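Local structure of lombricine kinase (Urechis caupo, 3JPZ) at residues E28-L33 and V42-V47; N57-I62 and D77-E82. The protein catalyses the reversible transfer of a phosphoryl group between ATP and lombricine, a phosphagen kinase reaction. All coordinates share one frame; numbering follows the deposited sequence.

Contact 1 (E28-L33 and V42-V47)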
loop_
_atom_site.group_PDB
_atom_site.type_symbol
_atom_site.label_atom_id
_atom_site.label_comp_id
_atom_site.label_asym_id
_atom_site.label_seq_id
_atom_site.Cartn_x
_atom_site.Cartn_y
_atom_site.Cartn_z
ATOM N N GLU A 28 3.056 -27.455 1.679
ATOM C CA GLU A 28 2.396 -28.460 0.864
ATOM C C GLU A 28 1.097 -27.907 0.294
ATOM O O GLU A 28 0.829 -28.018 -0.902
ATOM C CB GLU A 28 2.133 -29.704 1.707
ATOM C CG GLU A 28 3.403 -30.465 2.101
ATOM C CD GLU A 28 4.252 -29.735 3.136
ATOM O OE1 GLU A 28 3.691 -29.023 3.999
ATOM O OE2 GLU A 28 5.492 -29.884 3.091
ATOM N N MET A 29 0.290 -27.310 1.161
ATOM C CA MET A 29 -0.894 -26.590 0.726
ATOM C C MET A 29 -0.482 -25.501 -0.258
ATOM O O MET A 29 -1.070 -25.365 -1.330
ATOM C CB MET A 29 -1.599 -25.968 1.927
ATOM C CG MET A 29 -2.782 -25.092 1.566
ATOM S SD MET A 29 -3.586 -24.413 3.019
ATOM C CE MET A 29 -3.920 -25.901 3.951
ATOM N N TYR A 30 0.537 -24.734 0.112
ATOM C CA TYR A 30 1.032 -23.662 -0.742
ATOM C C TYR A 30 1.348 -24.192 -2.129
ATOM O O TYR A 30 1.003 -23.572 -3.130
ATOM C CB TYR A 30 2.281 -23.020 -0.142
ATOM C CG TYR A 30 2.736 -21.797 -0.896
ATOM C CD1 TYR A 30 1.993 -20.622 -0.856
ATOM C CD2 TYR A 30 3.907 -21.807 -1.644
ATOM C CE1 TYR A 30 2.403 -19.498 -1.538
ATOM C CE2 TYR A 30 4.323 -20.678 -2.340
ATOM C CZ TYR A 30 3.570 -19.532 -2.281
ATOM O OH TYR A 30 3.967 -18.409 -2.967
ATOM N N GLN A 31 1.991 -25.352 -2.179
ATOM C CA GLN A 31 2.417 -25.946 -3.436
ATOM C C GLN A 31 1.202 -26.352 -4.265
ATOM O O GLN A 31 1.170 -26.155 -5.478
ATOM C CB GLN A 31 3.304 -27.161 -3.151
ATOM C CG GLN A 31 4.134 -27.647 -4.327
ATOM C CD GLN A 31 5.095 -28.752 -3.926
ATOM O OE1 GLN A 31 4.745 -29.642 -3.151
ATOM N NE2 GLN A 31 6.314 -28.700 -4.451
ATOM N N ARG A 32 0.201 -26.910 -3.599
ATOM C CA ARG A 32 -1.027 -27.318 -4.265
ATOM C C ARG A 32 -1.722 -26.132 -4.906
ATOM O O ARG A 32 -2.248 -26.232 -6.014
ATOM C CB ARG A 32 -1.983 -27.954 -3.264
ATOM C CG ARG A 32 -1.642 -29.375 -2.884
ATOM C CD ARG A 32 -2.812 -30.048 -2.178
ATOM N NE ARG A 32 -2.959 -29.574 -0.806
ATOM C CZ ARG A 32 -2.242 -30.011 0.223
ATOM N NH1 ARG A 32 -1.320 -30.942 0.044
ATOM N NH2 ARG A 32 -2.451 -29.519 1.436
ATOM N N LEU A 33 -1.718 -25.010 -4.193
ATOM C CA LEU A 33 -2.476 -23.833 -4.590
ATOM C C LEU A 33 -1.672 -22.934 -5.511
ATOM O O LEU A 33 -2.232 -22.108 -6.232
ATOM C CB LEU A 33 -2.912 -23.063 -3.339
ATOM C CG LEU A 33 -3.707 -23.963 -2.402
ATOM C CD1 LEU A 33 -3.953 -23.306 -1.045
ATOM C CD2 LEU A 33 -5.014 -24.332 -3.067
ATOM N N VAL A 42 -7.194 -14.190 -9.844
ATOM C CA VAL A 42 -6.777 -14.204 -8.451
ATOM C C VAL A 42 -5.913 -15.434 -8.205
ATOM O O VAL A 42 -6.246 -16.534 -8.633
ATOM C CB VAL A 42 -7.976 -14.231 -7.494
ATOM C CG1 VAL A 42 -7.495 -14.363 -6.050
ATOM C CG2 VAL A 42 -8.811 -12.982 -7.671
ATOM N N THR A 43 -4.808 -15.237 -7.498
ATOM C CA THR A 43 -3.876 -16.313 -7.205
ATOM C C THR A 43 -3.725 -16.489 -5.702
ATOM O O THR A 43 -4.096 -15.610 -4.933
ATOM C CB THR A 43 -2.482 -15.970 -7.727
ATOM O OG1 THR A 43 -1.967 -14.872 -6.966
ATOM C CG2 THR A 43 -2.532 -15.584 -9.194
ATOM N N VAL A 44 -3.154 -17.615 -5.287
ATOM C CA VAL A 44 -2.928 -17.861 -3.871
ATOM C C VAL A 44 -2.124 -16.710 -3.277
ATOM O O VAL A 44 -2.428 -16.229 -2.191
ATOM C CB VAL A 44 -2.202 -19.205 -3.617
ATOM C CG1 VAL A 44 -0.741 -19.140 -4.061
ATOM C CG2 VAL A 44 -2.297 -19.585 -2.145
ATOM N N ASP A 45 -1.117 -16.253 -4.014
ATOM C CA ASP A 45 -0.268 -15.174 -3.546
ATOM C C ASP A 45 -1.071 -13.931 -3.235
ATOM O O ASP A 45 -0.838 -13.292 -2.222
ATOM C CB ASP A 45 0.822 -14.856 -4.565
ATOM C CG ASP A 45 2.082 -15.636 -4.311
ATOM O OD1 ASP A 45 2.060 -16.484 -3.391
ATOM O OD2 ASP A 45 3.085 -15.399 -5.013
ATOM N N LYS A 46 -2.010 -13.593 -4.115
ATOM C CA LYS A 46 -2.915 -12.469 -3.886
ATOM C C LYS A 46 -3.726 -12.615 -2.593
ATOM O O LYS A 46 -3.822 -11.679 -1.803
ATOM C CB LYS A 46 -3.893 -12.329 -5.056
ATOM C CG LYS A 46 -4.903 -11.214 -4.855
ATOM C CD LYS A 46 -4.230 -9.864 -4.904
ATOM C CE LYS A 46 -5.137 -8.772 -4.417
ATOM N NZ LYS A 46 -4.489 -7.433 -4.562
ATOM N N VAL A 47 -4.340 -13.774 -2.380
ATOM C CA VAL A 47 -5.248 -13.899 -1.248
ATOM C C VAL A 47 -4.492 -13.987 0.072
ATOM O O VAL A 47 -5.053 -13.708 1.128
ATOM C CB VAL A 47 -6.200 -15.096 -1.389
ATOM C CG1 VAL A 47 -6.954 -15.001 -2.710
ATOM C CG2 VAL A 47 -5.442 -16.421 -1.271
HETATM O O HOH W 1 -2.040 -19.561 -7.133
#
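The Y30 ring and the D45 carboxylate meet with their planes 28° apart, and D45 OD1 lies at the edge of the ring, near its plane. There Y30 OH donates a hydrogen bond to the syn lone pair of D45 OD1, 2.7 Å. The same oxygen also takes a salt bridge from R135 of the second subunit, which packs on Y30 as well, so the bond lies where the two chains meet. V44 CG1 approaches the ring obliquely, 4.0 Å from Y30 CE1, while F11 makes an edge-to-face contact with Y30 and F34 adds another ring. This is a packing of two short helices, 27-33 and the start of 44-53, in the N-terminal domain of a phosphagen kinase. T43 is the N-cap of the second: its OG1 accepts from K46 N at 3.1 Å, with an N-H...O angle of 165°. V44 touches both Y30 and L33 of the first helix. With CG1 between its own backbone N and carbonyl carbon (chi1 71°), one methyl serves Y30, and the other, CG2, sits 3.7 Å from L33 CB. A water also bridges the backbones, donating to L33 O at 2.7 Å and accepting from V44 N at 2.9 Å.

Contact 2 (N57-I62 and D77-E82)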
loop_
_atom_site.group_PDB
_atom_site.type_symbol
_atom_site.label_atom_id
_atom_site.label_comp_id
_atom_site.label_asym_id
_atom_site.label_seq_id
_atom_site.Cartn_x
_atom_site.Cartn_y
_atom_site.Cartn_z
ATOM N N ASN A 57 -1.062 -10.278 15.010
ATOM C CA ASN A 57 -2.269 -11.083 15.089
ATOM C C ASN A 57 -3.339 -10.632 14.114
ATOM O O ASN A 57 -4.059 -9.662 14.342
ATOM C CB ASN A 57 -2.795 -11.090 16.517
ATOM C CG ASN A 57 -1.740 -11.511 17.501
ATOM O OD1 ASN A 57 -0.919 -12.374 17.201
ATOM N ND2 ASN A 57 -1.738 -10.896 18.678
ATOM N N CYS A 58 -3.420 -11.345 13.001
ATOM C CA CYS A 58 -4.418 -11.055 11.980
ATOM C C CYS A 58 -4.834 -12.349 11.315
ATOM O O CYS A 58 -4.268 -13.400 11.596
ATOM C CB CYS A 58 -3.843 -10.102 10.936
ATOM S SG CYS A 58 -2.419 -10.760 10.055
ATOM N N ILE A 59 -5.833 -12.281 10.441
ATOM C CA ILE A 59 -6.194 -13.435 9.644
ATOM C C ILE A 59 -5.205 -13.521 8.499
ATOM O O ILE A 59 -4.518 -14.511 8.343
ATOM C CB ILE A 59 -7.607 -13.325 9.063
ATOM C CG1 ILE A 59 -8.637 -13.141 10.178
ATOM C CG2 ILE A 59 -7.921 -14.561 8.261
ATOM C CD1 ILE A 59 -10.062 -13.001 9.666
ATOM N N GLY A 60 -5.148 -12.462 7.701
ATOM C CA GLY A 60 -4.181 -12.358 6.624
ATOM C C GLY A 60 -4.662 -12.928 5.304
ATOM O O GLY A 60 -3.922 -12.941 4.319
ATOM N N LEU A 61 -5.894 -13.417 5.286
ATOM C CA LEU A 61 -6.460 -14.018 4.085
ATOM C C LEU A 61 -7.570 -13.142 3.533
ATOM O O LEU A 61 -8.428 -12.682 4.271
ATOM C CB LEU A 61 -7.010 -15.410 4.393
ATOM C CG LEU A 61 -7.621 -16.153 3.206
ATOM C CD1 LEU A 61 -6.547 -16.437 2.169
ATOM C CD2 LEU A 61 -8.295 -17.441 3.656
ATOM N N ILE A 62 -7.567 -12.923 2.225
ATOM C CA ILE A 62 -8.601 -12.108 1.612
ATOM C C ILE A 62 -8.908 -12.587 0.195
ATOM O O ILE A 62 -8.015 -12.956 -0.557
ATOM C CB ILE A 62 -8.200 -10.624 1.606
ATOM C CG1 ILE A 62 -9.367 -9.765 1.118
ATOM C CG2 ILE A 62 -6.957 -10.422 0.752
ATOM C CD1 ILE A 62 -9.265 -8.306 1.506
ATOM N N ASP A 77 -11.080 -22.521 3.860
ATOM C CA ASP A 77 -11.839 -23.362 4.774
ATOM C C ASP A 77 -11.106 -23.506 6.106
ATOM O O ASP A 77 -11.718 -23.471 7.166
ATOM C CB ASP A 77 -12.133 -24.718 4.150
ATOM C CG ASP A 77 -13.332 -24.681 3.224
ATOM O OD1 ASP A 77 -13.785 -23.570 2.878
ATOM O OD2 ASP A 77 -13.829 -25.763 2.853
ATOM N N ALA A 78 -9.789 -23.642 6.059
ATOM C CA ALA A 78 -9.030 -23.802 7.291
ATOM C C ALA A 78 -9.071 -22.514 8.105
ATOM O O ALA A 78 -9.211 -22.536 9.330
ATOM C CB ALA A 78 -7.600 -24.193 6.986
ATOM N N VAL A 79 -8.948 -21.388 7.417
ATOM C CA VAL A 79 -8.910 -20.104 8.084
ATOM C C VAL A 79 -10.281 -19.797 8.688
ATOM O O VAL A 79 -10.381 -19.419 9.849
ATOM C CB VAL A 79 -8.456 -18.981 7.118
ATOM C CG1 VAL A 79 -8.885 -17.636 7.617
ATOM C CG2 VAL A 79 -6.944 -19.023 6.934
ATOM N N ILE A 80 -11.329 -19.978 7.891
ATOM C CA ILE A 80 -12.702 -19.797 8.338
ATOM C C ILE A 80 -12.997 -20.599 9.601
ATOM O O ILE A 80 -13.706 -20.134 10.497
ATOM C CB ILE A 80 -13.703 -20.248 7.247
ATOM C CG1 ILE A 80 -13.665 -19.294 6.054
ATOM C CG2 ILE A 80 -15.111 -20.315 7.804
ATOM C CD1 ILE A 80 -14.377 -19.832 4.812
ATOM N N ASN A 81 -12.472 -21.816 9.662
ATOM C CA ASN A 81 -12.763 -22.715 10.780
ATOM C C ASN A 81 -12.114 -22.244 12.079
ATOM O O ASN A 81 -12.605 -22.534 13.170
ATOM C CB ASN A 81 -12.295 -24.128 10.453
ATOM C CG ASN A 81 -12.575 -25.117 11.576
ATOM O OD1 ASN A 81 -13.714 -25.287 12.007
ATOM N ND2 ASN A 81 -11.531 -25.784 12.040
ATOM N N GLU A 82 -11.002 -21.529 11.968
ATOM C CA GLU A 82 -10.362 -20.984 13.157
ATOM C C GLU A 82 -11.038 -19.687 13.554
ATOM O O GLU A 82 -11.405 -19.493 14.705
ATOM C CB GLU A 82 -8.877 -20.729 12.923
ATOM C CG GLU A 82 -8.203 -20.038 14.105
ATOM C CD GLU A 82 -6.696 -20.161 14.074
ATOM O OE1 GLU A 82 -6.165 -20.698 13.086
ATOM O OE2 GLU A 82 -6.040 -19.727 15.040
#
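V79 meets I59 and L61 through carbon alone; no hydrogen bond crosses, and the helix carrying V79 is held by N81 N to D77 O, 3.1 Å. D77, its CB directed away from the loop, forms salt bridges to K73 and R263 through OD2 and OD1. V79 turns its CB toward the loop. Its CG1, roughly anti to the backbone N (chi1 159°), runs into the CG2 methyl of I59 at 3.3 Å, tighter than usual for two carbons. L61 CD2 settles over the branch point, 3.8 Å from V79 CB and 3.9 Å from V79 CG2. CG stands anti to the L61 backbone N (chi1 -179°), which carries the isobutyl end toward V79. G60, with phi at 90°, turns the backbone between I59 and L61, and both flanking side chains still reach the same valine. This is apolar packing of a loop on helix 73-83 within the phosphagen kinase N-terminal domain. Around this patch, V21 of helix 20-24 touches both L61 and V79, the loop backbone bonds to V20 and V21, and L61 also packs on L75 and F76 of helix 73-83 and V47 of helix 44-53.

How the contacts relate
From the N terminus, helix 27-33 comes first, and contact 1 closes the ten-residue connection, without helix or strand, that leads into helix 44-53. The chain then leaves that helix for the loop 57-62, passes through helix 68-71, and returns along helix 73-83, where contact 2 closes the second excursion. The two follow in series, neither nested nor crossed, with centres about 14 Å apart. They join where helix 44-53 meets the loop: V47 O lies 2.9 Å from I62 N, a probable hydrogen bond, and L61 packs there too. Helix 73-83 completes the link, since L75 touches both L33 and L61. Contact 1 joins helices 27-33 and 44-53; contact 2 joins the following loop to helix 73-83.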